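Local coordinates for penicillin-binding protein 2B (Streptococcus pneumoniae, PDB 2WAD) that probably forms peptide cross-links between neighbouring glycan strands of cell-wall peptidoglycan, as a penicillin-binding transpeptidase of the elongation machinery, at residues V79-L93 and F178-I192. Sequence-based numbering, arbitrary orientation.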
loop_
_atom_site.group_PDB
_atom_site.type_symbol
_atom_site.label_atom_id
_atom_site.label_comp_id
_atom_site.label_asym_id
_atom_site.label_seq_id
_atom_site.Cartn_x
_atom_site.Cartn_y
_atom_site.Cartn_z
ATOM N N VAL A 79 -17.032 -23.370 -16.851
ATOM C CA VAL A 79 -16.087 -22.953 -17.885
ATOM C C VAL A 79 -15.822 -24.095 -18.867
ATOM O O VAL A 79 -15.889 -25.261 -18.489
ATOM C CB VAL A 79 -14.759 -22.487 -17.218
ATOM C CG1 VAL A 79 -13.553 -22.791 -18.068
ATOM C CG2 VAL A 79 -14.797 -20.993 -16.873
ATOM N N VAL A 80 -15.545 -23.773 -20.128
ATOM C CA VAL A 80 -15.014 -24.776 -21.048
ATOM C C VAL A 80 -13.510 -24.928 -20.826
ATOM O O VAL A 80 -12.776 -23.942 -20.927
ATOM C CB VAL A 80 -15.289 -24.453 -22.530
ATOM C CG1 VAL A 80 -14.650 -25.517 -23.424
ATOM C CG2 VAL A 80 -16.786 -24.395 -22.781
ATOM N N SER A 81 -13.073 -26.153 -20.523
ATOM C CA SER A 81 -11.661 -26.445 -20.269
ATOM C C SER A 81 -11.112 -27.297 -21.402
ATOM O O SER A 81 -11.846 -28.122 -21.954
ATOM C CB SER A 81 -11.484 -27.227 -18.968
ATOM O OG SER A 81 -11.420 -26.360 -17.857
ATOM N N PHE A 82 -9.833 -27.097 -21.728
ATOM C CA PHE A 82 -9.140 -27.937 -22.704
ATOM C C PHE A 82 -7.887 -28.556 -22.110
ATOM O O PHE A 82 -7.023 -27.854 -21.600
ATOM C CB PHE A 82 -8.763 -27.142 -23.948
ATOM C CG PHE A 82 -8.074 -27.962 -25.008
ATOM C CD1 PHE A 82 -8.703 -29.062 -25.568
ATOM C CD2 PHE A 82 -6.801 -27.624 -25.452
ATOM C CE1 PHE A 82 -8.084 -29.808 -26.553
ATOM C CE2 PHE A 82 -6.170 -28.375 -26.440
ATOM C CZ PHE A 82 -6.814 -29.469 -26.989
ATOM N N THR A 83 -7.801 -29.876 -22.178
ATOM C CA THR A 83 -6.626 -30.600 -21.720
ATOM C C THR A 83 -5.913 -31.111 -22.961
ATOM O O THR A 83 -6.506 -31.837 -23.746
ATOM C CB THR A 83 -7.059 -31.773 -20.843
ATOM O OG1 THR A 83 -7.414 -31.239 -19.565
ATOM C CG2 THR A 83 -5.937 -32.800 -20.676
ATOM N N ARG A 84 -4.667 -30.689 -23.161
ATOM C CA ARG A 84 -3.985 -30.993 -24.414
ATOM C C ARG A 84 -3.121 -32.243 -24.332
ATOM O O ARG A 84 -2.550 -32.543 -23.287
ATOM C CB ARG A 84 -3.155 -29.806 -24.889
ATOM C CG ARG A 84 -2.604 -29.984 -26.296
ATOM C CD ARG A 84 -1.596 -28.882 -26.553
ATOM N NE ARG A 84 -0.943 -28.934 -27.864
ATOM C CZ ARG A 84 -0.471 -27.836 -28.442
ATOM N NH1 ARG A 84 -0.616 -26.669 -27.830
ATOM N NH2 ARG A 84 0.140 -27.886 -29.610
ATOM N N SER A 85 -3.041 -32.960 -25.446
ATOM C CA SER A 85 -2.218 -34.152 -25.563
ATOM C C SER A 85 -0.983 -33.834 -26.398
ATOM O O SER A 85 -1.056 -33.048 -27.344
ATOM C CB SER A 85 -3.023 -35.256 -26.249
ATOM O OG SER A 85 -2.196 -36.322 -26.686
ATOM N N ASN A 86 0.138 -34.459 -26.050
ATOM C CA ASN A 86 1.390 -34.296 -26.792
ATOM C C ASN A 86 1.259 -34.741 -28.246
ATOM O O ASN A 86 2.122 -34.455 -29.076
ATOM C CB ASN A 86 2.532 -35.051 -26.092
ATOM C CG ASN A 86 2.230 -36.533 -25.905
ATOM O OD1 ASN A 86 1.093 -36.923 -25.630
ATOM N ND2 ASN A 86 3.249 -37.364 -26.062
ATOM N N LYS A 87 0.167 -35.426 -28.559
ATOM C CA LYS A 87 -0.009 -36.012 -29.888
ATOM C C LYS A 87 -0.930 -35.268 -30.865
ATOM O O LYS A 87 -0.935 -35.549 -32.067
ATOM C CB LYS A 87 -0.379 -37.488 -29.763
ATOM C CG LYS A 87 0.758 -38.346 -29.195
ATOM C CD LYS A 87 0.432 -39.848 -29.221
ATOM C CE LYS A 87 -1.005 -40.180 -28.769
ATOM N NZ LYS A 87 -1.200 -40.728 -27.383
ATOM N N MET A 88 -1.671 -34.286 -30.367
ATOM C CA MET A 88 -2.500 -33.426 -31.219
ATOM C C MET A 88 -1.707 -32.600 -32.223
ATOM O O MET A 88 -0.895 -31.780 -31.837
ATOM C CB MET A 88 -3.352 -32.501 -30.353
ATOM C CG MET A 88 -4.499 -33.237 -29.686
ATOM S SD MET A 88 -5.160 -32.302 -28.325
ATOM C CE MET A 88 -6.615 -33.276 -27.939
ATOM N N THR A 89 -1.928 -32.827 -33.511
ATOM C CA THR A 89 -1.323 -31.976 -34.532
ATOM C C THR A 89 -2.048 -30.628 -34.506
ATOM O O THR A 89 -3.019 -30.456 -33.761
ATOM C CB THR A 89 -1.423 -32.588 -35.939
ATOM O OG1 THR A 89 -2.793 -32.876 -36.246
ATOM C CG2 THR A 89 -0.586 -33.869 -36.064
ATOM N N ALA A 90 -1.574 -29.672 -35.305
ATOM C CA ALA A 90 -2.248 -28.382 -35.426
ATOM C C ALA A 90 -3.595 -28.589 -36.142
ATOM O O ALA A 90 -4.570 -27.877 -35.902
ATOM C CB ALA A 90 -1.373 -27.409 -36.199
ATOM N N THR A 91 -3.611 -29.576 -37.028
ATOM C CA THR A 91 -4.805 -29.988 -37.729
ATOM C C THR A 91 -5.864 -30.627 -36.811
ATOM O O THR A 91 -7.045 -30.280 -36.888
ATOM C CB THR A 91 -4.411 -30.845 -38.924
ATOM O OG1 THR A 91 -3.582 -30.041 -39.774
ATOM C CG2 THR A 91 -5.634 -31.311 -39.721
ATOM N N ASP A 92 -5.449 -31.533 -35.929
ATOM C CA ASP A 92 -6.330 -32.018 -34.866
ATOM C C ASP A 92 -6.879 -30.850 -34.017
ATOM O O ASP A 92 -8.019 -30.883 -33.534
ATOM C CB ASP A 92 -5.617 -33.040 -33.966
ATOM C CG ASP A 92 -5.106 -34.269 -34.723
ATOM O OD1 ASP A 92 -5.658 -34.630 -35.777
ATOM O OD2 ASP A 92 -4.126 -34.895 -34.265
ATOM N N LEU A 93 -6.091 -29.799 -33.837
ATOM C CA LEU A 93 -6.593 -28.635 -33.100
ATOM C C LEU A 93 -7.680 -27.844 -33.839
ATOM O O LEU A 93 -8.660 -27.400 -33.237
ATOM C CB LEU A 93 -5.451 -27.715 -32.665
ATOM C CG LEU A 93 -4.886 -27.845 -31.240
ATOM C CD1 LEU A 93 -5.131 -29.192 -30.596
ATOM C CD2 LEU A 93 -3.398 -27.486 -31.171
ATOM N N PHE A 178 -8.911 -21.951 -32.029
ATOM C CA PHE A 178 -7.579 -22.535 -32.214
ATOM C C PHE A 178 -6.497 -21.899 -31.320
ATOM O O PHE A 178 -5.819 -22.604 -30.563
ATOM C CB PHE A 178 -7.196 -22.409 -33.681
ATOM C CG PHE A 178 -5.838 -22.950 -34.008
ATOM C CD1 PHE A 178 -5.706 -24.220 -34.534
ATOM C CD2 PHE A 178 -4.700 -22.182 -33.823
ATOM C CE1 PHE A 178 -4.464 -24.731 -34.853
ATOM C CE2 PHE A 178 -3.449 -22.685 -34.150
ATOM C CZ PHE A 178 -3.333 -23.970 -34.662
ATOM N N SER A 179 -6.358 -20.571 -31.379
ATOM C CA SER A 179 -5.333 -19.876 -30.595
ATOM C C SER A 179 -5.436 -20.267 -29.117
ATOM O O SER A 179 -4.440 -20.573 -28.456
ATOM C CB SER A 179 -5.413 -18.351 -30.781
ATOM O OG SER A 179 -5.703 -18.008 -32.129
ATOM N N GLN A 180 -6.658 -20.276 -28.599
ATOM C CA GLN A 180 -6.912 -20.713 -27.231
ATOM C C GLN A 180 -6.409 -22.140 -26.982
ATOM O O GLN A 180 -5.731 -22.384 -25.989
ATOM C CB GLN A 180 -8.413 -20.641 -26.948
ATOM C CG GLN A 180 -9.016 -19.252 -27.061
ATOM C CD GLN A 180 -8.675 -18.407 -25.866
ATOM O OE1 GLN A 180 -8.978 -18.768 -24.726
ATOM N NE2 GLN A 180 -8.019 -17.279 -26.114
ATOM N N LEU A 181 -6.749 -23.085 -27.861
ATOM C CA LEU A 181 -6.318 -24.475 -27.679
ATOM C C LEU A 181 -4.799 -24.624 -27.796
ATOM O O LEU A 181 -4.160 -25.266 -26.954
ATOM C CB LEU A 181 -7.034 -25.428 -28.647
ATOM C CG LEU A 181 -8.566 -25.366 -28.696
ATOM C CD1 LEU A 181 -9.065 -26.075 -29.917
ATOM C CD2 LEU A 181 -9.217 -25.918 -27.437
ATOM N N ASN A 182 -4.233 -24.029 -28.842
ATOM C CA ASN A 182 -2.788 -24.044 -29.069
ATOM C C ASN A 182 -1.965 -23.507 -27.901
ATOM O O ASN A 182 -0.849 -23.962 -27.669
ATOM C CB ASN A 182 -2.426 -23.261 -30.329
ATOM C CG ASN A 182 -1.203 -23.809 -31.015
ATOM O OD1 ASN A 182 -0.994 -25.023 -31.060
ATOM N ND2 ASN A 182 -0.394 -22.922 -31.577
ATOM N N ALA A 183 -2.519 -22.545 -27.170
ATOM C CA ALA A 183 -1.813 -21.908 -26.072
ATOM C C ALA A 183 -1.589 -22.816 -24.861
ATOM O O ALA A 183 -0.835 -22.469 -23.957
ATOM C CB ALA A 183 -2.568 -20.653 -25.651
ATOM N N VAL A 184 -2.244 -23.971 -24.830
ATOM C CA VAL A 184 -2.218 -24.847 -23.655
ATOM C C VAL A 184 -1.025 -25.795 -23.739
ATOM O O VAL A 184 -0.803 -26.403 -24.780
ATOM C CB VAL A 184 -3.518 -25.681 -23.605
ATOM C CG1 VAL A 184 -3.519 -26.661 -22.428
ATOM C CG2 VAL A 184 -4.725 -24.750 -23.563
ATOM N N GLY A 185 -0.233 -25.907 -22.673
ATOM C CA GLY A 185 0.922 -26.812 -22.720
ATOM C C GLY A 185 0.545 -28.283 -22.846
ATOM O O GLY A 185 -0.594 -28.657 -22.571
ATOM N N ASN A 186 1.498 -29.130 -23.221
ATOM C CA ASN A 186 1.282 -30.568 -23.181
ATOM C C ASN A 186 0.839 -31.102 -21.821
ATOM O O ASN A 186 1.498 -30.856 -20.817
ATOM C CB ASN A 186 2.540 -31.303 -23.634
ATOM C CG ASN A 186 2.715 -31.268 -25.128
ATOM O OD1 ASN A 186 1.810 -30.868 -25.858
ATOM N ND2 ASN A 186 3.881 -31.683 -25.595
ATOM N N PHE A 187 -0.277 -31.825 -21.806
ATOM C CA PHE A 187 -0.834 -32.420 -20.596
ATOM C C PHE A 187 -1.380 -31.407 -19.609
ATOM O O PHE A 187 -1.864 -31.776 -18.544
ATOM C CB PHE A 187 0.182 -33.324 -19.902
ATOM C CG PHE A 187 0.624 -34.487 -20.745
ATOM C CD1 PHE A 187 1.949 -34.614 -21.116
ATOM C CD2 PHE A 187 -0.283 -35.428 -21.173
ATOM C CE1 PHE A 187 2.377 -35.660 -21.869
ATOM C CE2 PHE A 187 0.129 -36.493 -21.961
ATOM C CZ PHE A 187 1.470 -36.609 -22.309
ATOM N N ALA A 188 -1.304 -30.130 -19.963
ATOM C CA ALA A 188 -1.847 -29.095 -19.108
ATOM C C ALA A 188 -3.336 -28.894 -19.395
ATOM O O ALA A 188 -3.869 -29.432 -20.368
ATOM C CB ALA A 188 -1.051 -27.797 -19.276
ATOM N N THR A 189 -3.998 -28.136 -18.528
ATOM C CA THR A 189 -5.421 -27.862 -18.636
ATOM C C THR A 189 -5.592 -26.348 -18.554
ATOM O O THR A 189 -5.208 -25.725 -17.569
ATOM C CB THR A 189 -6.231 -28.543 -17.494
ATOM O OG1 THR A 189 -6.290 -29.961 -17.703
ATOM C CG2 THR A 189 -7.670 -28.003 -17.435
ATOM N N GLY A 190 -6.150 -25.744 -19.594
ATOM C CA GLY A 190 -6.402 -24.298 -19.582
ATOM C C GLY A 190 -7.841 -24.006 -19.975
ATOM O O GLY A 190 -8.503 -24.840 -20.598
ATOM N N THR A 191 -8.315 -22.822 -19.609
ATOM C CA THR A 191 -9.667 -22.356 -19.884
ATOM C C THR A 191 -9.796 -21.785 -21.295
ATOM O O THR A 191 -8.928 -21.020 -21.737
ATOM C CB THR A 191 -10.070 -21.281 -18.850
ATOM O OG1 THR A 191 -10.321 -21.916 -17.595
ATOM C CG2 THR A 191 -11.320 -20.520 -19.279
ATOM N N ILE A 192 -10.872 -22.170 -21.989
ATOM C CA ILE A 192 -11.164 -21.689 -23.348
ATOM C C ILE A 192 -12.162 -20.533 -23.292
ATOM O O ILE A 192 -13.375 -20.746 -23.207
ATOM C CB ILE A 192 -11.734 -22.793 -24.254
ATOM C CG1 ILE A 192 -10.754 -23.965 -24.360
ATOM C CG2 ILE A 192 -12.031 -22.248 -25.636
ATOM C CD1 ILE A 192 -9.286 -23.542 -24.405
HETATM O O HOH W 1 -14.962 -21.208 -20.565
#
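An antiparallel strand pair in the family's dimerisation region joins F82 of strand 72-83 to G190 of strand 189-191, and the helices 90-100 and 169-182 attached to these strands pack against each other. F82 and G190 are the hydrogen-bonded pair: F82 N reaches G190 O at 2.9 Å, and G190 N returns a bond to F82 O. I192 N to V80 O and R84 N to A188 O extend the ladder, and in the V80/I192 end pair a water also bridges V80 N and I192 O. On the face bearing S81 and T83, the hydroxyls T83 OG1 and T189 OG1 are hydrogen-bonded at 2.5 Å.

The ring of F82 leaves by the other face. With CG anti to the backbone N (chi1 -179°), it turns one face to L181, whose CD2 sits 3.6 Å from the ring centroid and 21° off its normal, a CH-pi contact, while V184 CG2 meets the ring edge.

R84 binds the chain leaving helix 169-182. Its extended side chain brings NH1 to V184 O at 3.1 Å and, by a weak, strongly bent bond (123° at the hydrogen), to N182 O at 2.7 Å; one nitrogen thus serves two carbonyls, the second only weakly. L93 CD2 lies over one guanidinium face, toward its rim. The type II turn from G185 to A188 is tied back by F187 N to R84 O, 2.8 Å, the donor standing above the carbonyl plane.

Between the helices, the edge of F178 faces A90 O, and L181 also touches I96 and A97 of helix 90-100. Strand 215-225 flanks strand 72-83 on its other side, with I215 against F82, so that 72-83 is central and 189-191 forms one edge of this three-stranded sheet.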